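Local coordinates for protein lipase (Pelosinus fermentans, PDB 5AH0) that probably hydrolyses the ester bonds of lipids as a zinc-binding alpha/beta-hydrolase lipase and also cleaves the polyester poly(butylene adipate-co-terephthalate), at residues Y262-S270 with L352-A360; N181-F189 with N275-L286. One frame throughout, in Å; residues are numbered along the deposited sequence.

Interaction 1: residues Y262-S270 with L352-A360; sequences YSTCATVPS and LDTIDHMDA
Leu352 N donates to Ser263 O at 2.7 Å with an N-H...O angle of 146°, and this bond opens a short parallel pairing at the C-terminal end of strand 258-265 of the alpha/beta-hydrolase sheet. Leu352 O answers Cys265 N at 3.3 Å, tilted out of the carbonyl plane, and also receives a C-H...O contact from Thr264 CA at 3.4 Å. One step on, Cys265 O lies 2.7 Å from Thr354 N, a weak bond because the N-H is badly aimed. Here segment 352-360 swings away through the type II turn from Leu352 to Ile355.

Branched and aliphatic side chains suit the face of the bridge that carries Thr264 and Leu352. Thr264 CG2 meets Ile355 CG2 at 3.9 Å, the two side chains crossing at about a right angle, while Leu352 CD1 reaches both this methyl and Tyr262 CB. With Thr264 OG1 set between its own backbone N and carbonyl carbon (chi1 53°), the hydroxyl turns to Asp315 OD2. Farther on, Ala266 is small enough for its CB to lie 3.9 Å from Asp356 CB. Asp356 OD1 accepts from Asp359 N at 3.0 Å, an Asx motif, and Asp359 OD2 accepts in return from Asp356 N at 2.9 Å; together they brace the backbone around His357.

His357 bonds Asp315 through ND1 and Ser114 through NE2, an arrangement consistent with a catalytic triad. The chemistry thus implies a second-shell role for Thr264, which shares the Asp315 oxygen used by His357 and so probably helps to position that carboxylate.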
loop_
_atom_site.group_PDB
_atom_site.type_symbol
_atom_site.label_atom_id
_atom_site.label_comp_id
_atom_site.label_asym_id
_atom_site.label_seq_id
_atom_site.Cartn_x
_atom_site.Cartn_y
_atom_site.Cartn_z
ATOM N N TYR A 262 -2.146 -5.884 11.311
ATOM C CA TYR A 262 -0.986 -5.958 12.173
ATOM C C TYR A 262 -0.464 -4.560 12.441
ATOM O O TYR A 262 -0.402 -3.743 11.529
ATOM C CB TYR A 262 0.099 -6.824 11.533
ATOM C CG TYR A 262 -0.229 -8.296 11.525
ATOM C CD1 TYR A 262 -0.945 -8.862 10.483
ATOM C CD2 TYR A 262 0.173 -9.118 12.571
ATOM C CE1 TYR A 262 -1.254 -10.209 10.476
ATOM C CE2 TYR A 262 -0.132 -10.468 12.576
ATOM C CZ TYR A 262 -0.843 -11.010 11.528
ATOM O OH TYR A 262 -1.142 -12.352 11.534
ATOM N N SER A 263 -0.101 -4.279 13.692
ATOM C CA SER A 263 0.411 -2.960 14.054
ATOM C C SER A 263 1.883 -3.005 14.412
ATOM O O SER A 263 2.351 -3.952 15.051
ATOM C CB SER A 263 -0.385 -2.379 15.216
ATOM O OG SER A 263 -1.641 -1.907 14.763
ATOM N N THR A 264 2.613 -1.977 13.991
ATOM C CA THR A 264 4.053 -1.886 14.231
ATOM C C THR A 264 4.408 -0.695 15.090
ATOM O O THR A 264 3.716 0.317 15.094
ATOM C CB THR A 264 4.836 -1.758 12.930
ATOM O OG1 THR A 264 4.290 -0.661 12.177
ATOM C CG2 THR A 264 4.727 -3.047 12.117
ATOM N N CYS A 265 5.514 -0.815 15.803
ATOM C CA CYS A 265 5.980 0.249 16.668
ATOM C C CYS A 265 7.463 0.055 16.867
ATOM O O CYS A 265 7.911 -1.078 17.020
ATOM C CB CYS A 265 5.252 0.242 18.019
ATOM S SG CYS A 265 5.594 1.741 18.999
ATOM N N ALA A 266 8.226 1.141 16.839
ATOM C CA ALA A 266 9.666 1.023 17.005
ATOM C C ALA A 266 10.295 2.359 17.351
ATOM O O ALA A 266 9.805 3.401 16.944
ATOM C CB ALA A 266 10.304 0.451 15.735
ATOM N N THR A 267 11.396 2.329 18.089
ATOM C CA THR A 267 12.227 3.506 18.165
ATOM C C THR A 267 13.470 3.157 17.360
ATOM O O THR A 267 14.201 2.214 17.677
ATOM C CB THR A 267 12.596 3.940 19.615
ATOM O OG1 THR A 267 13.454 2.966 20.194
ATOM C CG2 THR A 267 11.361 4.090 20.490
ATOM N N VAL A 268 13.675 3.898 16.279
ATOM C CA VAL A 268 14.792 3.628 15.392
ATOM C C VAL A 268 16.085 4.174 15.992
ATOM O O VAL A 268 16.155 5.334 16.348
ATOM C CB VAL A 268 14.528 4.234 14.012
ATOM C CG1 VAL A 268 15.632 3.856 13.031
ATOM C CG2 VAL A 268 13.140 3.790 13.517
ATOM N N PRO A 269 17.106 3.322 16.152
ATOM C CA PRO A 269 18.400 3.821 16.642
ATOM C C PRO A 269 19.067 4.800 15.669
ATOM O O PRO A 269 18.708 4.841 14.474
ATOM C CB PRO A 269 19.245 2.546 16.787
ATOM C CG PRO A 269 18.602 1.551 15.916
ATOM C CD PRO A 269 17.122 1.871 15.932
ATOM N N SER A 270 20.033 5.565 16.176
ATOM C CA SER A 270 20.816 6.459 15.339
ATOM C C SER A 270 22.020 5.761 14.698
ATOM O O SER A 270 22.606 6.281 13.750
ATOM C CB SER A 270 21.286 7.668 16.154
ATOM O OG SER A 270 22.274 7.301 17.113
ATOM N N LEU A 352 3.180 -5.803 16.835
ATOM C CA LEU A 352 4.537 -6.112 16.409
ATOM C C LEU A 352 5.466 -5.041 16.955
ATOM O O LEU A 352 5.722 -4.041 16.294
ATOM C CB LEU A 352 4.641 -6.160 14.889
ATOM C CG LEU A 352 3.678 -7.095 14.164
ATOM C CD1 LEU A 352 3.784 -6.899 12.650
ATOM C CD2 LEU A 352 3.944 -8.527 14.550
ATOM N N ASP A 353 5.957 -5.242 18.167
ATOM C CA ASP A 353 6.781 -4.241 18.829
ATOM C C ASP A 353 8.263 -4.359 18.471
ATOM O O ASP A 353 8.788 -5.465 18.368
ATOM C CB ASP A 353 6.590 -4.357 20.336
ATOM C CG ASP A 353 6.911 -3.075 21.067
ATOM O OD1 ASP A 353 6.969 -2.000 20.416
ATOM O OD2 ASP A 353 7.084 -3.147 22.304
ATOM N N THR A 354 8.921 -3.208 18.324
ATOM C CA THR A 354 10.312 -3.075 17.855
ATOM C C THR A 354 10.494 -3.518 16.411
ATOM O O THR A 354 11.614 -3.836 15.989
ATOM C CB THR A 354 11.311 -3.878 18.679
ATOM O OG1 THR A 354 11.229 -5.250 18.269
ATOM C CG2 THR A 354 11.045 -3.726 20.198
ATOM N N ILE A 355 9.389 -3.557 15.676
ATOM C CA ILE A 355 9.402 -3.788 14.241
ATOM C C ILE A 355 9.235 -2.441 13.527
ATOM O O ILE A 355 8.192 -1.802 13.672
ATOM C CB ILE A 355 8.263 -4.743 13.841
ATOM C CG1 ILE A 355 8.427 -6.096 14.553
ATOM C CG2 ILE A 355 8.152 -4.896 12.286
ATOM C CD1 ILE A 355 9.546 -6.929 14.000
ATOM N N ASP A 356 10.240 -1.963 12.792
ATOM C CA ASP A 356 10.005 -0.693 12.105
ATOM C C ASP A 356 9.349 -0.934 10.738
ATOM O O ASP A 356 9.055 -2.077 10.366
ATOM C CB ASP A 356 11.282 0.172 11.985
ATOM C CG ASP A 356 12.367 -0.417 11.075
ATOM O OD1 ASP A 356 12.077 -0.972 9.988
ATOM O OD2 ASP A 356 13.558 -0.265 11.448
ATOM N N HIS A 357 9.106 0.144 10.004
ATOM C CA HIS A 357 8.288 0.065 8.801
ATOM C C HIS A 357 8.830 -0.866 7.717
ATOM O O HIS A 357 8.069 -1.630 7.122
ATOM C CB HIS A 357 8.118 1.455 8.209
ATOM C CG HIS A 357 6.951 1.575 7.286
ATOM N ND1 HIS A 357 5.649 1.501 7.729
ATOM C CD2 HIS A 357 6.888 1.787 5.951
ATOM C CE1 HIS A 357 4.833 1.664 6.703
ATOM N NE2 HIS A 357 5.559 1.837 5.611
ATOM N N MET A 358 10.135 -0.805 7.460
ATOM C CA MET A 358 10.723 -1.659 6.432
ATOM C C MET A 358 10.963 -3.067 6.940
ATOM O O MET A 358 10.981 -4.008 6.142
ATOM C CB MET A 358 12.034 -1.073 5.910
ATOM C CG MET A 358 11.881 0.326 5.345
ATOM S SD MET A 358 10.561 0.376 4.135
ATOM C CE MET A 358 11.328 -0.475 2.763
ATOM N N ASP A 359 11.146 -3.204 8.259
ATOM C CA ASP A 359 11.236 -4.510 8.897
ATOM C C ASP A 359 10.034 -5.351 8.467
ATOM O O ASP A 359 10.151 -6.548 8.192
ATOM C CB ASP A 359 11.240 -4.405 10.438
ATOM C CG ASP A 359 12.615 -4.021 11.041
ATOM O OD1 ASP A 359 13.670 -4.312 10.427
ATOM O OD2 ASP A 359 12.625 -3.453 12.171
ATOM N N ALA A 360 8.880 -4.693 8.395
ATOM C CA ALA A 360 7.607 -5.376 8.282
ATOM C C ALA A 360 7.445 -6.069 6.949
ATOM O O ALA A 360 6.715 -7.061 6.859
ATOM C CB ALA A 360 6.460 -4.397 8.506
#

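Interaction 2: residues N181-F189 with N275-L286; sequences NLVASLASF and NELPHVIYMTPL
Glu276 O approaches Phe189 CE1 at 3.4 Å, where an irregular loop begins to pack along helix 173-190. This helix probably corresponds to the lid helix of related bacterial lipases. Leu277 follows, its CD2 lying 3.9 Å from Leu186 CD2 and also touching Phe189, the leucine and phenylalanine side chains crossing at about a right angle.

Pro278 supplies the polar link. Ser185 holds OG anti to its own N (chi1 179°), which carries the hydroxyl off the helix to donate to Pro278 O at 2.7 Å; a small hydroxyl fits here, close beside the proline CD. His279 offers a ring face to Asn181 OD1, which sits 3.4 Å from His279 NE2 at too poor an angle for a bond, amide and ring planes 30° apart; Asn181 ND2 instead bonds Asp177 O. At the other ring nitrogen, His279 ND1 accepts from Ile281 N at 3.2 Å and Tyr282 N at 3.1 Å, pinning the turn. A phenylalanine in its place has no ring nitrogen and would probably leave those two amides without their acceptor, freeing the turn to shift.

Val280, beta-branched and compact, lays CG2 against Ala184 O at 3.6 Å, beside Ala184 CB and Ser188 CB. The CD1 of Ile281 reaches the Asn181 amide oxygen. After the turn has come back, with Leu286 N bonded to Leu277 O, the forked leucine end suits two helical turns at once: Leu286 CD1 rests on Asn181 CB, and CD2 lies 3.8 Å from Ser185 CB.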
loop_
_atom_site.group_PDB
_atom_site.type_symbol
_atom_site.label_atom_id
_atom_site.label_comp_id
_atom_site.label_asym_id
_atom_site.label_seq_id
_atom_site.Cartn_x
_atom_site.Cartn_y
_atom_site.Cartn_z
ATOM N N ASN A 181 14.704 10.613 -0.251
ATOM C CA ASN A 181 15.696 9.856 0.498
ATOM C C ASN A 181 15.520 8.348 0.373
ATOM O O ASN A 181 16.499 7.607 0.400
ATOM C CB ASN A 181 15.667 10.259 1.962
ATOM C CG ASN A 181 16.435 11.532 2.216
ATOM O OD1 ASN A 181 17.671 11.531 2.231
ATOM N ND2 ASN A 181 15.711 12.634 2.414
ATOM N N LEU A 182 14.289 7.878 0.205
ATOM C CA LEU A 182 14.095 6.447 0.008
ATOM C C LEU A 182 14.728 5.986 -1.306
ATOM O O LEU A 182 15.382 4.955 -1.348
ATOM C CB LEU A 182 12.616 6.074 0.028
ATOM C CG LEU A 182 12.467 4.562 -0.165
ATOM C CD1 LEU A 182 11.803 3.915 1.013
ATOM C CD2 LEU A 182 11.725 4.233 -1.452
ATOM N N VAL A 183 14.534 6.741 -2.381
ATOM C CA VAL A 183 15.162 6.384 -3.649
ATOM C C VAL A 183 16.671 6.427 -3.515
ATOM O O VAL A 183 17.366 5.500 -3.914
ATOM C CB VAL A 183 14.745 7.318 -4.794
ATOM C CG1 VAL A 183 15.436 6.906 -6.098
ATOM C CG2 VAL A 183 13.252 7.291 -4.961
ATOM N N ALA A 184 17.168 7.508 -2.930
ATOM C CA ALA A 184 18.594 7.669 -2.726
ATOM C C ALA A 184 19.131 6.538 -1.876
ATOM O O ALA A 184 20.210 6.005 -2.142
ATOM C CB ALA A 184 18.883 9.000 -2.075
ATOM N N SER A 185 18.351 6.141 -0.877
ATOM C CA SER A 185 18.752 5.058 0.010
ATOM C C SER A 185 18.866 3.733 -0.729
ATOM O O SER A 185 19.824 2.995 -0.531
ATOM C CB SER A 185 17.764 4.902 1.160
ATOM O OG SER A 185 18.149 3.830 2.009
ATOM N N LEU A 186 17.883 3.429 -1.572
ATOM C CA LEU A 186 17.898 2.184 -2.336
ATOM C C LEU A 186 19.108 2.106 -3.267
ATOM O O LEU A 186 19.770 1.070 -3.360
ATOM C CB LEU A 186 16.616 2.048 -3.147
ATOM C CG LEU A 186 15.312 1.890 -2.368
ATOM C CD1 LEU A 186 14.150 1.741 -3.351
ATOM C CD2 LEU A 186 15.374 0.720 -1.398
ATOM N N ALA A 187 19.400 3.214 -3.941
ATOM C CA ALA A 187 20.529 3.285 -4.863
ATOM C C ALA A 187 21.841 3.011 -4.148
ATOM O O ALA A 187 22.713 2.351 -4.695
ATOM C CB ALA A 187 20.576 4.638 -5.559
ATOM N N SER A 188 21.988 3.518 -2.928
ATOM C CA SER A 188 23.217 3.284 -2.180
ATOM C C SER A 188 23.315 1.846 -1.697
ATOM O O SER A 188 24.318 1.173 -1.916
ATOM C CB SER A 188 23.309 4.225 -0.983
ATOM O OG SER A 188 24.343 3.808 -0.105
ATOM N N PHE A 189 22.233 1.369 -1.096
ATOM C CA PHE A 189 22.193 0.067 -0.448
ATOM C C PHE A 189 22.421 -1.103 -1.410
ATOM O O PHE A 189 22.985 -2.119 -1.021
ATOM C CB PHE A 189 20.857 -0.103 0.260
ATOM C CG PHE A 189 20.767 -1.332 1.110
ATOM C CD1 PHE A 189 21.511 -1.445 2.270
ATOM C CD2 PHE A 189 19.914 -2.362 0.766
ATOM C CE1 PHE A 189 21.428 -2.577 3.058
ATOM C CE2 PHE A 189 19.822 -3.492 1.556
ATOM C CZ PHE A 189 20.581 -3.595 2.703
ATOM N N ASN A 275 22.946 -3.837 7.565
ATOM C CA ASN A 275 21.830 -4.727 7.336
ATOM C C ASN A 275 20.549 -3.972 6.974
ATOM O O ASN A 275 19.524 -4.586 6.695
ATOM C CB ASN A 275 21.614 -5.564 8.602
ATOM C CG ASN A 275 21.135 -6.957 8.311
ATOM O OD1 ASN A 275 21.276 -7.455 7.191
ATOM N ND2 ASN A 275 20.590 -7.618 9.333
ATOM N N GLU A 276 20.605 -2.642 6.974
ATOM C CA GLU A 276 19.387 -1.854 6.809
ATOM C C GLU A 276 19.551 -0.700 5.834
ATOM O O GLU A 276 20.669 -0.341 5.469
ATOM C CB GLU A 276 18.914 -1.312 8.160
ATOM C CG GLU A 276 19.969 -0.524 8.930
ATOM C CD GLU A 276 19.592 -0.328 10.396
ATOM O OE1 GLU A 276 18.372 -0.232 10.674
ATOM O OE2 GLU A 276 20.508 -0.270 11.263
ATOM N N LEU A 277 18.424 -0.137 5.403
ATOM C CA LEU A 277 18.433 1.032 4.535
ATOM C C LEU A 277 19.077 2.229 5.236
ATOM O O LEU A 277 18.647 2.631 6.314
ATOM C CB LEU A 277 17.015 1.392 4.106
ATOM C CG LEU A 277 16.237 0.339 3.313
ATOM C CD1 LEU A 277 14.852 0.848 2.973
ATOM C CD2 LEU A 277 17.001 -0.030 2.027
ATOM N N PRO A 278 20.110 2.810 4.616
ATOM C CA PRO A 278 20.767 3.948 5.253
ATOM C C PRO A 278 20.153 5.277 4.851
ATOM O O PRO A 278 19.543 5.396 3.785
ATOM C CB PRO A 278 22.195 3.847 4.732
ATOM C CG PRO A 278 22.015 3.301 3.323
ATOM C CD PRO A 278 20.806 2.385 3.381
ATOM N N HIS A 279 20.320 6.268 5.716
ATOM C CA HIS A 279 20.118 7.646 5.315
ATOM C C HIS A 279 21.404 8.179 4.676
ATOM O O HIS A 279 22.470 8.210 5.301
ATOM C CB HIS A 279 19.709 8.490 6.504
ATOM C CG HIS A 279 19.096 9.790 6.116
ATOM N ND1 HIS A 279 19.847 10.865 5.696
ATOM C CD2 HIS A 279 17.805 10.188 6.064
ATOM C CE1 HIS A 279 19.044 11.874 5.416
ATOM N NE2 HIS A 279 17.799 11.485 5.621
ATOM N N VAL A 280 21.325 8.560 3.412
ATOM C CA VAL A 280 22.536 8.910 2.672
ATOM C C VAL A 280 23.164 10.235 3.135
ATOM O O VAL A 280 24.332 10.505 2.873
ATOM C CB VAL A 280 22.239 8.945 1.161
ATOM C CG1 VAL A 280 23.492 9.200 0.360
ATOM C CG2 VAL A 280 21.630 7.611 0.725
ATOM N N ILE A 281 22.416 11.047 3.871
ATOM C CA ILE A 281 22.982 12.303 4.367
ATOM C C ILE A 281 23.538 12.119 5.779
ATOM O O ILE A 281 24.709 12.390 6.032
ATOM C CB ILE A 281 21.941 13.462 4.367
ATOM C CG1 ILE A 281 21.630 13.915 2.942
ATOM C CG2 ILE A 281 22.462 14.660 5.149
ATOM C CD1 ILE A 281 20.644 13.059 2.215
ATOM N N TYR A 282 22.713 11.619 6.685
ATOM C CA TYR A 282 23.097 11.550 8.094
ATOM C C TYR A 282 23.930 10.330 8.474
ATOM O O TYR A 282 24.490 10.280 9.573
ATOM C CB TYR A 282 21.848 11.596 8.968
ATOM C CG TYR A 282 21.023 12.825 8.703
ATOM C CD1 TYR A 282 21.637 14.050 8.459
ATOM C CD2 TYR A 282 19.630 12.774 8.712
ATOM C CE1 TYR A 282 20.894 15.187 8.217
ATOM C CE2 TYR A 282 18.869 13.918 8.484
ATOM C CZ TYR A 282 19.510 15.117 8.233
ATOM O OH TYR A 282 18.774 16.259 7.993
ATOM N N MET A 283 23.978 9.339 7.586
ATOM C CA MET A 283 24.675 8.084 7.862
ATOM C C MET A 283 24.059 7.412 9.083
ATOM O O MET A 283 24.735 6.727 9.836
ATOM C CB MET A 283 26.174 8.321 8.061
ATOM C CG MET A 283 26.849 9.098 6.928
ATOM S SD MET A 283 27.468 8.107 5.550
ATOM C CE MET A 283 25.981 7.674 4.648
ATOM N N THR A 284 22.780 7.684 9.303
ATOM C CA THR A 284 21.977 6.954 10.265
ATOM C C THR A 284 21.129 5.922 9.520
ATOM O O THR A 284 21.143 5.871 8.279
ATOM C CB THR A 284 21.060 7.900 11.057
ATOM O OG1 THR A 284 20.071 8.441 10.174
ATOM C CG2 THR A 284 21.856 9.018 11.680
ATOM N N PRO A 285 20.363 5.109 10.253
ATOM C CA PRO A 285 19.340 4.358 9.496
ATOM C C PRO A 285 18.392 5.336 8.765
ATOM O O PRO A 285 18.189 6.437 9.290
ATOM C CB PRO A 285 18.605 3.575 10.582
ATOM C CG PRO A 285 19.665 3.356 11.651
ATOM C CD PRO A 285 20.474 4.662 11.651
ATOM N N LEU A 286 17.838 4.952 7.609
ATOM C CA LEU A 286 16.942 5.820 6.837
ATOM C C LEU A 286 15.809 6.390 7.681
ATOM O O LEU A 286 15.522 7.574 7.621
ATOM C CB LEU A 286 16.338 5.057 5.643
ATOM C CG LEU A 286 15.325 5.802 4.760
ATOM C CD1 LEU A 286 15.965 7.062 4.180
ATOM C CD2 LEU A 286 14.814 4.940 3.609
#

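Overall arrangement
Of the four segments, 181-189 comes first along the chain, on helix 173-190. After several further helices the chain enters strand 258-265, whose end and exit make up 262-270, and within a few residues it reaches the loop 275-286, which returns to the helix and closes interaction 2 across 85 intervening residues. Only later does 352-360 come back to the strand end, closing interaction 1 across 81 residues. The two closures therefore cross rather than nest. One joins the C-terminal end of a sheet strand to the segment bearing His357, the other joins a helix to a peripheral loop. Their centres lie 17 Å apart, yet they touch: Pro269 O and Ser270 O pack on Pro285, and Met358 CE meets Leu277 CD1.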